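Local atomic coordinates of alpha-1,2-mannosidase (Trichoderma reesei, PDB entry 1HCU), a protein that trims alpha-1,2-linked mannose residues from high-mannose N-glycans, probably with the help of a calcium ion. Residues A[30-39]-A[47-58]; A[19-27]-A[64-73]. All blocks are in the same frame, centred on the assembly; numbering follows the deposited sequence.

Contact 1 of 2, residues A[30-39]-A[47-58]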
loop_
_atom_site.group_PDB
_atom_site.type_symbol
_atom_site.label_atom_id
_atom_site.label_comp_id
_atom_site.label_asym_id
_atom_site.label_seq_id
_atom_site.Cartn_x
_atom_site.Cartn_y
_atom_site.Cartn_z
ATOM N N TYR A 30 -20.713 1.140 -7.081
ATOM C CA TYR A 30 -19.838 2.158 -7.657
ATOM C C TYR A 30 -20.187 2.449 -9.112
ATOM O O TYR A 30 -20.241 3.604 -9.529
ATOM C CB TYR A 30 -18.361 1.737 -7.560
ATOM C CG TYR A 30 -17.449 2.554 -8.452
ATOM C CD1 TYR A 30 -17.017 2.060 -9.684
ATOM C CD2 TYR A 30 -17.089 3.857 -8.108
ATOM C CE1 TYR A 30 -16.253 2.845 -10.555
ATOM C CE2 TYR A 30 -16.325 4.651 -8.975
ATOM C CZ TYR A 30 -15.917 4.139 -10.194
ATOM O OH TYR A 30 -15.203 4.927 -11.066
ATOM N N HIS A 31 -20.424 1.392 -9.877
ATOM C CA HIS A 31 -20.751 1.529 -11.290
ATOM C C HIS A 31 -22.039 2.307 -11.510
ATOM O O HIS A 31 -22.134 3.125 -12.422
ATOM C CB HIS A 31 -20.887 0.146 -11.931
ATOM C CG HIS A 31 -21.132 0.186 -13.407
ATOM N ND1 HIS A 31 -21.670 -0.877 -14.099
ATOM C CD2 HIS A 31 -20.898 1.153 -14.325
ATOM C CE1 HIS A 31 -21.760 -0.565 -15.381
ATOM N NE2 HIS A 31 -21.298 0.662 -15.545
ATOM N N HIS A 32 -23.023 2.057 -10.657
ATOM C CA HIS A 32 -24.316 2.705 -10.791
ATOM C C HIS A 32 -24.446 4.122 -10.238
ATOM O O HIS A 32 -25.169 4.937 -10.812
ATOM C CB HIS A 32 -25.398 1.818 -10.166
ATOM C CG HIS A 32 -26.792 2.248 -10.500
ATOM N ND1 HIS A 32 -27.325 3.448 -10.075
ATOM C CD2 HIS A 32 -27.754 1.650 -11.241
ATOM C CE1 HIS A 32 -28.555 3.570 -10.542
ATOM N NE2 HIS A 32 -28.840 2.493 -11.252
ATOM N N PHE A 33 -23.753 4.434 -9.148
ATOM C CA PHE A 33 -23.881 5.762 -8.560
ATOM C C PHE A 33 -22.693 6.721 -8.673
ATOM O O PHE A 33 -22.864 7.934 -8.505
ATOM C CB PHE A 33 -24.256 5.648 -7.079
ATOM C CG PHE A 33 -25.554 4.936 -6.821
ATOM C CD1 PHE A 33 -25.567 3.600 -6.433
ATOM C CD2 PHE A 33 -26.765 5.613 -6.916
ATOM C CE1 PHE A 33 -26.770 2.951 -6.135
ATOM C CE2 PHE A 33 -27.968 4.978 -6.622
ATOM C CZ PHE A 33 -27.970 3.643 -6.230
ATOM N N ALA A 34 -21.500 6.200 -8.957
ATOM C CA ALA A 34 -20.311 7.048 -9.033
ATOM C C ALA A 34 -19.546 7.049 -10.353
ATOM O O ALA A 34 -19.059 8.092 -10.786
ATOM C CB ALA A 34 -19.362 6.686 -7.901
ATOM N N PHE A 35 -19.416 5.884 -10.980
ATOM C CA PHE A 35 -18.689 5.777 -12.240
ATOM C C PHE A 35 -19.137 6.858 -13.233
ATOM O O PHE A 35 -20.328 7.161 -13.341
ATOM C CB PHE A 35 -18.906 4.382 -12.824
ATOM C CG PHE A 35 -18.124 4.115 -14.073
ATOM C CD1 PHE A 35 -18.745 4.158 -15.319
ATOM C CD2 PHE A 35 -16.766 3.807 -14.006
ATOM C CE1 PHE A 35 -18.025 3.895 -16.482
ATOM C CE2 PHE A 35 -16.034 3.544 -15.165
ATOM C CZ PHE A 35 -16.665 3.587 -16.406
ATOM N N PRO A 36 -18.188 7.467 -13.973
ATOM C CA PRO A 36 -16.735 7.258 -13.986
ATOM C C PRO A 36 -15.963 8.129 -12.994
ATOM O O PRO A 36 -14.759 8.309 -13.140
ATOM C CB PRO A 36 -16.339 7.602 -15.428
ATOM C CG PRO A 36 -17.652 7.702 -16.184
ATOM C CD PRO A 36 -18.591 8.243 -15.156
ATOM N N HIS A 37 -16.647 8.687 -12.002
ATOM C CA HIS A 37 -15.973 9.522 -11.013
ATOM C C HIS A 37 -15.019 8.655 -10.193
ATOM O O HIS A 37 -15.046 7.432 -10.302
ATOM C CB HIS A 37 -17.004 10.211 -10.124
ATOM C CG HIS A 37 -17.848 11.209 -10.860
ATOM N ND1 HIS A 37 -17.386 12.457 -11.220
ATOM C CD2 HIS A 37 -19.111 11.122 -11.346
ATOM C CE1 HIS A 37 -18.325 13.095 -11.896
ATOM N NE2 HIS A 37 -19.381 12.306 -11.987
ATOM N N ASP A 38 -14.177 9.272 -9.375
ATOM C CA ASP A 38 -13.203 8.508 -8.605
ATOM C C ASP A 38 -13.730 7.586 -7.508
ATOM O O ASP A 38 -13.421 6.393 -7.502
ATOM C CB ASP A 38 -12.146 9.443 -8.002
ATOM C CG ASP A 38 -11.375 10.206 -9.057
ATOM O OD1 ASP A 38 -10.988 9.603 -10.081
ATOM O OD2 ASP A 38 -11.144 11.414 -8.861
ATOM N N ASP A 39 -14.513 8.123 -6.578
ATOM C CA ASP A 39 -15.005 7.307 -5.472
ATOM C C ASP A 39 -16.499 7.413 -5.184
ATOM O O ASP A 39 -17.134 8.432 -5.438
ATOM C CB ASP A 39 -14.240 7.649 -4.188
ATOM C CG ASP A 39 -12.739 7.514 -4.343
ATOM O OD1 ASP A 39 -12.259 6.396 -4.613
ATOM O OD2 ASP A 39 -12.035 8.530 -4.194
ATOM N N PHE A 47 -20.710 10.984 -4.917
ATOM C CA PHE A 47 -19.338 10.681 -5.292
ATOM C C PHE A 47 -18.412 11.860 -5.076
ATOM O O PHE A 47 -18.841 12.945 -4.686
ATOM C CB PHE A 47 -19.287 10.287 -6.769
ATOM C CG PHE A 47 -19.845 11.338 -7.693
ATOM C CD1 PHE A 47 -19.148 12.521 -7.941
ATOM C CD2 PHE A 47 -21.082 11.157 -8.299
ATOM C CE1 PHE A 47 -19.676 13.510 -8.780
ATOM C CE2 PHE A 47 -21.622 12.136 -9.138
ATOM C CZ PHE A 47 -20.914 13.316 -9.378
ATOM N N ASP A 48 -17.131 11.629 -5.338
ATOM C CA ASP A 48 -16.127 12.671 -5.231
ATOM C C ASP A 48 -15.067 12.390 -6.279
ATOM O O ASP A 48 -15.061 11.317 -6.893
ATOM C CB ASP A 48 -15.500 12.702 -3.829
ATOM C CG ASP A 48 -14.562 11.531 -3.563
ATOM O OD1 ASP A 48 -14.747 10.862 -2.522
ATOM O OD2 ASP A 48 -13.632 11.283 -4.368
ATOM N N ASP A 49 -14.188 13.360 -6.499
ATOM C CA ASP A 49 -13.096 13.202 -7.448
ATOM C C ASP A 49 -11.754 13.584 -6.806
ATOM O O ASP A 49 -11.030 14.434 -7.329
ATOM C CB ASP A 49 -13.360 14.039 -8.705
ATOM C CG ASP A 49 -14.345 13.368 -9.660
ATOM O OD1 ASP A 49 -14.128 12.187 -10.007
ATOM O OD2 ASP A 49 -15.333 14.018 -10.076
ATOM N N GLU A 50 -11.435 12.952 -5.672
ATOM C CA GLU A 50 -10.183 13.210 -4.944
ATOM C C GLU A 50 -8.972 12.836 -5.784
ATOM O O GLU A 50 -7.873 13.341 -5.569
ATOM C CB GLU A 50 -10.108 12.396 -3.642
ATOM C CG GLU A 50 -11.195 12.681 -2.622
ATOM C CD GLU A 50 -11.021 11.868 -1.331
ATOM O OE1 GLU A 50 -10.871 10.623 -1.410
ATOM O OE2 GLU A 50 -11.038 12.477 -0.239
ATOM N N ARG A 51 -9.183 11.934 -6.729
ATOM C CA ARG A 51 -8.111 11.464 -7.591
ATOM C C ARG A 51 -8.133 12.183 -8.937
ATOM O O ARG A 51 -7.967 11.565 -9.993
ATOM C CB ARG A 51 -8.250 9.953 -7.789
ATOM C CG ARG A 51 -7.036 9.114 -7.375
ATOM C CD ARG A 51 -6.557 9.405 -5.946
ATOM N NE ARG A 51 -5.686 10.577 -5.910
ATOM C CZ ARG A 51 -5.327 11.217 -4.804
ATOM N NH1 ARG A 51 -5.756 10.801 -3.616
ATOM N NH2 ARG A 51 -4.556 12.293 -4.893
ATOM N N ASN A 52 -8.361 13.490 -8.894
ATOM C CA ASN A 52 -8.374 14.308 -10.104
ATOM C C ASN A 52 -9.451 13.952 -11.142
ATOM O O ASN A 52 -9.384 14.395 -12.286
ATOM C CB ASN A 52 -6.984 14.272 -10.750
ATOM C CG ASN A 52 -5.902 14.770 -9.813
ATOM O OD1 ASN A 52 -5.906 15.929 -9.413
ATOM N ND2 ASN A 52 -4.982 13.890 -9.445
ATOM N N GLY A 53 -10.432 13.149 -10.743
ATOM C CA GLY A 53 -11.510 12.799 -11.646
ATOM C C GLY A 53 -11.198 11.898 -12.830
ATOM O O GLY A 53 -11.912 11.928 -13.837
ATOM N N TRP A 54 -10.146 11.094 -12.723
ATOM C CA TRP A 54 -9.792 10.190 -13.801
ATOM C C TRP A 54 -10.463 8.817 -13.660
ATOM O O TRP A 54 -10.300 7.956 -14.522
ATOM C CB TRP A 54 -8.263 10.025 -13.893
ATOM C CG TRP A 54 -7.556 11.228 -14.479
ATOM C CD1 TRP A 54 -7.921 11.933 -15.599
ATOM C CD2 TRP A 54 -6.356 11.847 -13.991
ATOM N NE1 TRP A 54 -7.024 12.952 -15.834
ATOM C CE2 TRP A 54 -6.054 12.922 -14.865
ATOM C CE3 TRP A 54 -5.507 11.600 -12.903
ATOM C CZ2 TRP A 54 -4.938 13.748 -14.683
ATOM C CZ3 TRP A 54 -4.395 12.424 -12.722
ATOM C CH2 TRP A 54 -4.125 13.487 -13.612
ATOM N N GLY A 55 -11.224 8.612 -12.588
ATOM C CA GLY A 55 -11.891 7.331 -12.400
ATOM C C GLY A 55 -11.087 6.376 -11.535
ATOM O O GLY A 55 -10.929 5.196 -11.859
ATOM N N SER A 56 -10.592 6.903 -10.425
ATOM C CA SER A 56 -9.780 6.166 -9.473
ATOM C C SER A 56 -10.250 4.731 -9.173
ATOM O O SER A 56 -9.532 3.770 -9.460
ATOM C CB SER A 56 -9.701 6.978 -8.170
ATOM O OG SER A 56 -8.735 6.446 -7.287
ATOM N N SER A 57 -11.447 4.582 -8.607
ATOM C CA SER A 57 -11.967 3.255 -8.274
ATOM C C SER A 57 -12.008 2.273 -9.446
ATOM O O SER A 57 -11.785 1.079 -9.260
ATOM C CB SER A 57 -13.368 3.361 -7.654
ATOM O OG SER A 57 -13.317 3.985 -6.384
ATOM N N ALA A 58 -12.291 2.758 -10.650
ATOM C CA ALA A 58 -12.347 1.857 -11.807
ATOM C C ALA A 58 -10.974 1.291 -12.169
ATOM O O ALA A 58 -10.846 0.107 -12.455
ATOM C CB ALA A 58 -12.954 2.579 -13.019
HETATM O O HOH W 1 -9.663 7.103 -4.666
#

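Contact 2 of 2, residues A[19-27]-A[64-73]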
loop_
_atom_site.group_PDB
_atom_site.type_symbol
_atom_site.label_atom_id
_atom_site.label_comp_id
_atom_site.label_asym_id
_atom_site.label_seq_id
_atom_site.Cartn_x
_atom_site.Cartn_y
_atom_site.Cartn_z
ATOM N N VAL A 19 -15.516 -13.060 -0.413
ATOM C CA VAL A 19 -14.756 -11.855 -0.742
ATOM C C VAL A 19 -15.138 -11.387 -2.147
ATOM O O VAL A 19 -15.327 -10.195 -2.397
ATOM C CB VAL A 19 -13.236 -12.126 -0.679
ATOM C CG1 VAL A 19 -12.457 -10.856 -1.002
ATOM C CG2 VAL A 19 -12.871 -12.640 0.701
ATOM N N LYS A 20 -15.267 -12.342 -3.060
ATOM C CA LYS A 20 -15.646 -12.029 -4.426
ATOM C C LYS A 20 -17.036 -11.379 -4.413
ATOM O O LYS A 20 -17.297 -10.437 -5.162
ATOM C CB LYS A 20 -15.632 -13.305 -5.265
ATOM C CG LYS A 20 -15.855 -13.065 -6.736
ATOM C CD LYS A 20 -15.654 -14.332 -7.552
ATOM C CE LYS A 20 -15.929 -14.040 -9.016
ATOM N NZ LYS A 20 -15.701 -15.212 -9.888
ATOM N N ALA A 21 -17.913 -11.863 -3.536
ATOM C CA ALA A 21 -19.262 -11.314 -3.414
ATOM C C ALA A 21 -19.232 -9.873 -2.884
ATOM O O ALA A 21 -20.021 -9.031 -3.326
ATOM C CB ALA A 21 -20.112 -12.206 -2.492
ATOM N N ALA A 22 -18.336 -9.589 -1.939
ATOM C CA ALA A 22 -18.208 -8.233 -1.394
ATOM C C ALA A 22 -17.693 -7.285 -2.473
ATOM O O ALA A 22 -18.083 -6.111 -2.529
ATOM C CB ALA A 22 -17.260 -8.220 -0.196
ATOM N N PHE A 23 -16.813 -7.793 -3.330
ATOM C CA PHE A 23 -16.274 -6.986 -4.416
ATOM C C PHE A 23 -17.395 -6.697 -5.420
ATOM O O PHE A 23 -17.562 -5.557 -5.857
ATOM C CB PHE A 23 -15.100 -7.719 -5.089
ATOM C CG PHE A 23 -14.478 -6.961 -6.235
ATOM C CD1 PHE A 23 -15.049 -7.002 -7.507
ATOM C CD2 PHE A 23 -13.333 -6.190 -6.038
ATOM C CE1 PHE A 23 -14.493 -6.288 -8.566
ATOM C CE2 PHE A 23 -12.766 -5.467 -7.095
ATOM C CZ PHE A 23 -13.348 -5.518 -8.364
ATOM N N GLN A 24 -18.171 -7.726 -5.764
ATOM C CA GLN A 24 -19.280 -7.584 -6.709
ATOM C C GLN A 24 -20.245 -6.473 -6.273
ATOM O O GLN A 24 -20.599 -5.588 -7.060
ATOM C CB GLN A 24 -20.043 -8.914 -6.825
ATOM C CG GLN A 24 -21.152 -8.916 -7.876
ATOM C CD GLN A 24 -20.616 -8.910 -9.293
ATOM O OE1 GLN A 24 -21.167 -8.253 -10.169
ATOM N NE2 GLN A 24 -19.542 -9.647 -9.526
ATOM N N THR A 25 -20.656 -6.531 -5.007
ATOM C CA THR A 25 -21.564 -5.547 -4.425
ATOM C C THR A 25 -20.967 -4.132 -4.535
ATOM O O THR A 25 -21.602 -3.202 -5.057
ATOM C CB THR A 25 -21.830 -5.897 -2.944
ATOM O OG1 THR A 25 -22.435 -7.196 -2.871
ATOM C CG2 THR A 25 -22.739 -4.878 -2.296
ATOM N N SER A 26 -19.739 -3.986 -4.045
ATOM C CA SER A 26 -19.021 -2.717 -4.084
ATOM C C SER A 26 -18.962 -2.169 -5.519
ATOM O O SER A 26 -19.192 -0.980 -5.750
ATOM C CB SER A 26 -17.605 -2.914 -3.535
ATOM O OG SER A 26 -17.650 -3.497 -2.238
ATOM N N TRP A 27 -18.673 -3.043 -6.482
ATOM C CA TRP A 27 -18.608 -2.612 -7.873
ATOM C C TRP A 27 -19.952 -2.141 -8.424
ATOM O O TRP A 27 -20.037 -1.059 -9.006
ATOM C CB TRP A 27 -18.064 -3.721 -8.771
ATOM C CG TRP A 27 -18.104 -3.321 -10.217
ATOM C CD1 TRP A 27 -19.020 -3.713 -11.158
ATOM C CD2 TRP A 27 -17.252 -2.370 -10.860
ATOM N NE1 TRP A 27 -18.789 -3.058 -12.342
ATOM C CE2 TRP A 27 -17.710 -2.227 -12.188
ATOM C CE3 TRP A 27 -16.146 -1.619 -10.440
ATOM C CZ2 TRP A 27 -17.100 -1.362 -13.103
ATOM C CZ3 TRP A 27 -15.538 -0.755 -11.354
ATOM C CH2 TRP A 27 -16.018 -0.637 -12.668
ATOM N N THR A 64 -7.973 -6.416 -9.746
ATOM C CA THR A 64 -8.597 -7.278 -8.760
ATOM C C THR A 64 -9.690 -8.059 -9.488
ATOM O O THR A 64 -9.849 -9.262 -9.282
ATOM C CB THR A 64 -9.208 -6.465 -7.599
ATOM O OG1 THR A 64 -8.167 -5.742 -6.924
ATOM C CG2 THR A 64 -9.895 -7.389 -6.603
ATOM N N ALA A 65 -10.421 -7.371 -10.367
ATOM C CA ALA A 65 -11.495 -7.990 -11.144
ATOM C C ALA A 65 -10.935 -9.062 -12.069
ATOM O O ALA A 65 -11.600 -10.054 -12.355
ATOM C CB ALA A 65 -12.226 -6.928 -11.965
ATOM N N ILE A 66 -9.714 -8.857 -12.548
ATOM C CA ILE A 66 -9.085 -9.826 -13.440
ATOM C C ILE A 66 -8.735 -11.112 -12.689
ATOM O O ILE A 66 -9.010 -12.203 -13.170
ATOM C CB ILE A 66 -7.794 -9.249 -14.072
ATOM C CG1 ILE A 66 -8.148 -8.163 -15.081
ATOM C CG2 ILE A 66 -7.003 -10.352 -14.755
ATOM C CD1 ILE A 66 -6.947 -7.423 -15.608
ATOM N N LEU A 67 -8.139 -10.972 -11.507
ATOM C CA LEU A 67 -7.738 -12.132 -10.701
ATOM C C LEU A 67 -8.935 -12.928 -10.186
ATOM O O LEU A 67 -8.806 -14.107 -9.853
ATOM C CB LEU A 67 -6.877 -11.680 -9.513
ATOM C CG LEU A 67 -5.604 -10.894 -9.847
ATOM C CD1 LEU A 67 -4.917 -10.455 -8.561
ATOM C CD2 LEU A 67 -4.670 -11.759 -10.679
ATOM N N MET A 68 -10.092 -12.275 -10.115
ATOM C CA MET A 68 -11.306 -12.921 -9.640
ATOM C C MET A 68 -12.085 -13.570 -10.778
ATOM O O MET A 68 -13.069 -14.263 -10.545
ATOM C CB MET A 68 -12.205 -11.906 -8.929
ATOM C CG MET A 68 -11.657 -11.415 -7.600
ATOM S SD MET A 68 -12.670 -10.097 -6.903
ATOM C CE MET A 68 -12.266 -10.222 -5.155
ATOM N N GLY A 69 -11.652 -13.342 -12.010
ATOM C CA GLY A 69 -12.349 -13.934 -13.140
ATOM C C GLY A 69 -13.636 -13.204 -13.498
ATOM O O GLY A 69 -14.545 -13.795 -14.079
ATOM N N ASP A 70 -13.715 -11.919 -13.154
ATOM C CA ASP A 70 -14.897 -11.120 -13.456
ATOM C C ASP A 70 -14.830 -10.513 -14.845
ATOM O O ASP A 70 -14.650 -9.304 -15.010
ATOM C CB ASP A 70 -15.068 -10.017 -12.420
ATOM C CG ASP A 70 -15.275 -10.566 -11.036
ATOM O OD1 ASP A 70 -15.599 -11.771 -10.928
ATOM O OD2 ASP A 70 -15.126 -9.804 -10.060
ATOM N N ALA A 71 -14.999 -11.371 -15.843
ATOM C CA ALA A 71 -14.951 -10.958 -17.234
ATOM C C ALA A 71 -15.765 -9.690 -17.520
ATOM O O ALA A 71 -15.225 -8.716 -18.040
ATOM C CB ALA A 71 -15.417 -12.109 -18.129
ATOM N N ASP A 72 -17.050 -9.694 -17.176
ATOM C CA ASP A 72 -17.908 -8.533 -17.427
ATOM C C ASP A 72 -17.385 -7.207 -16.889
ATOM O O ASP A 72 -17.323 -6.217 -17.612
ATOM C CB ASP A 72 -19.307 -8.788 -16.868
ATOM C CG ASP A 72 -20.125 -9.697 -17.756
ATOM O OD1 ASP A 72 -19.520 -10.467 -18.539
ATOM O OD2 ASP A 72 -21.371 -9.647 -17.664
ATOM N N ILE A 73 -17.028 -7.180 -15.613
ATOM C CA ILE A 73 -16.506 -5.965 -15.022
ATOM C C ILE A 73 -15.232 -5.547 -15.747
ATOM O O ILE A 73 -15.026 -4.364 -16.008
ATOM C CB ILE A 73 -16.199 -6.165 -13.518
ATOM C CG1 ILE A 73 -17.500 -6.491 -12.773
ATOM C CG2 ILE A 73 -15.527 -4.916 -12.949
ATOM C CD1 ILE A 73 -17.313 -6.844 -11.322
HETATM O O HOH W 2 -16.713 -10.310 -7.959
#

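Contact 1 of 2, residues A[30-39]-A[47-58]
The ring of Tyr30 lies against the first turn of helix 56-67. Ser57 CB sits over one face of it, 3.7 Å from the ring centroid, in a CH-pi contact. Ala58 CB meets the Phe35 ring at its edge, 3.9 Å from Phe35 CE2. The Tyr30 hydroxyl donates to His37 O and ties helix 13-33 to the chain that turns back after the cis peptide bond between Phe35 and Pro36.

Further out, Phe47 and His37 form an offset stack, centroids 3.5 Å apart and planes only 7° from parallel. Phe47 CG lies between its own N and carbonyl carbon (chi1 57°), which folds the ring over the imidazole while Phe47 CB rests on Ala34 CB. His37 ND1 donates to the syn side of Asp49 OD2, at 2.8 Å. Stack and bond together fix the rotation of the imidazole. Asp49 OD1 takes Asp38 N on its anti side, well out of the carboxylate plane.

The buried carboxylate of Asp38 reaches into the turns 49-54. Asp38 OD1 accepts from Gly55 N at 2.7 Å and from Ser56 N at 2.8 Å, the second bond almost straight (172°). Asp38 OD2 takes Gly53 N on its syn lone pair, at 2.7 Å. Asp38 O receives both N and OG of Ser57.

At the edge, Asp39 and Asp48 form a hydrogen-bonded antiparallel pair; Asp38 and Asp39 both face Asp48, a classic beta bulge. Water 1 joins Asp39 OD1 to Ser56 OG, and His41 holds Asp48 OD1. Asp39 OD2 and Asp48 OD2 lie 3.2 Å apart without a hydrogen bond; two like charges so close would probably make one of them harder to ionise. The Asp38 carboxylate, gripped by backbone N-H groups at the start of a helix, is likely to stay ionised.

Contact 2 of 2, residues A[19-27]-A[64-73]
Lys20 stretches its fully extended chain along residues 68-70, and NZ donates to Met68 O at 2.9 Å, nearly in line with the carbonyl. The same NZ forms a longer salt bridge with Asp70 OD1, at 3.6 Å. The lysine thus serves the end of helix 56-67, where Gly69 closes a Schellman motif. Water 2 links Asp70 OD2 to Lys20 O, with a weak bond from Gln24 NE2.

Beneath these polar groups lies Phe23. Its CG is trans to the backbone N (chi1 180°), which carries the ring in among Thr64, Met68 and Ile73. Met68 SD sits over one face, 4.1 Å from the ring centroid, a Met-aromatic contact. Thr64 CG2 touches Phe23 CE2 at 3.5 Å, and Ile73 CD1 meets the ring edge. Phe454 of helix 451-465 adds an edge-to-face contact. With an alanine here, Met68 SD and Ile73 CD1 would probably lose the ring they pack on, and a gap would open between the helices.

Ile73 also reaches Trp27. Its CG2 lies over the indole, 3.7 Å from the centroid of the five-membered ring, in a CH-pi contact. CG1 and CD1 run on to Trp27 CD1.

Such packing of helix 13-33 on helices 56-67 and 71-80 belongs to the all-helical (alpha/alpha)7 barrel of glycosyl hydrolase family 47.

Contacts 1 and 2 use the same two helices, 13-33 and 56-67, at different levels, and their centres lie about 17 Å apart. Contact 1 ties the end of the first helix to the start of the second. Contact 2 joins an earlier part of the first helix to the end of the second and the start of helix 71-80. They meet where Trp27 CZ3 packs on Ala58 CA at 4.1 Å, and the Trp27 ring also meets that of Tyr30. Contact 1 is the one near the active site: the Arg51 side chain is about 3 Å from that of Glu100, a predicted proton donor. Arg51 and Thr64 side chains each lie about 13 Å from the bound calcium ion.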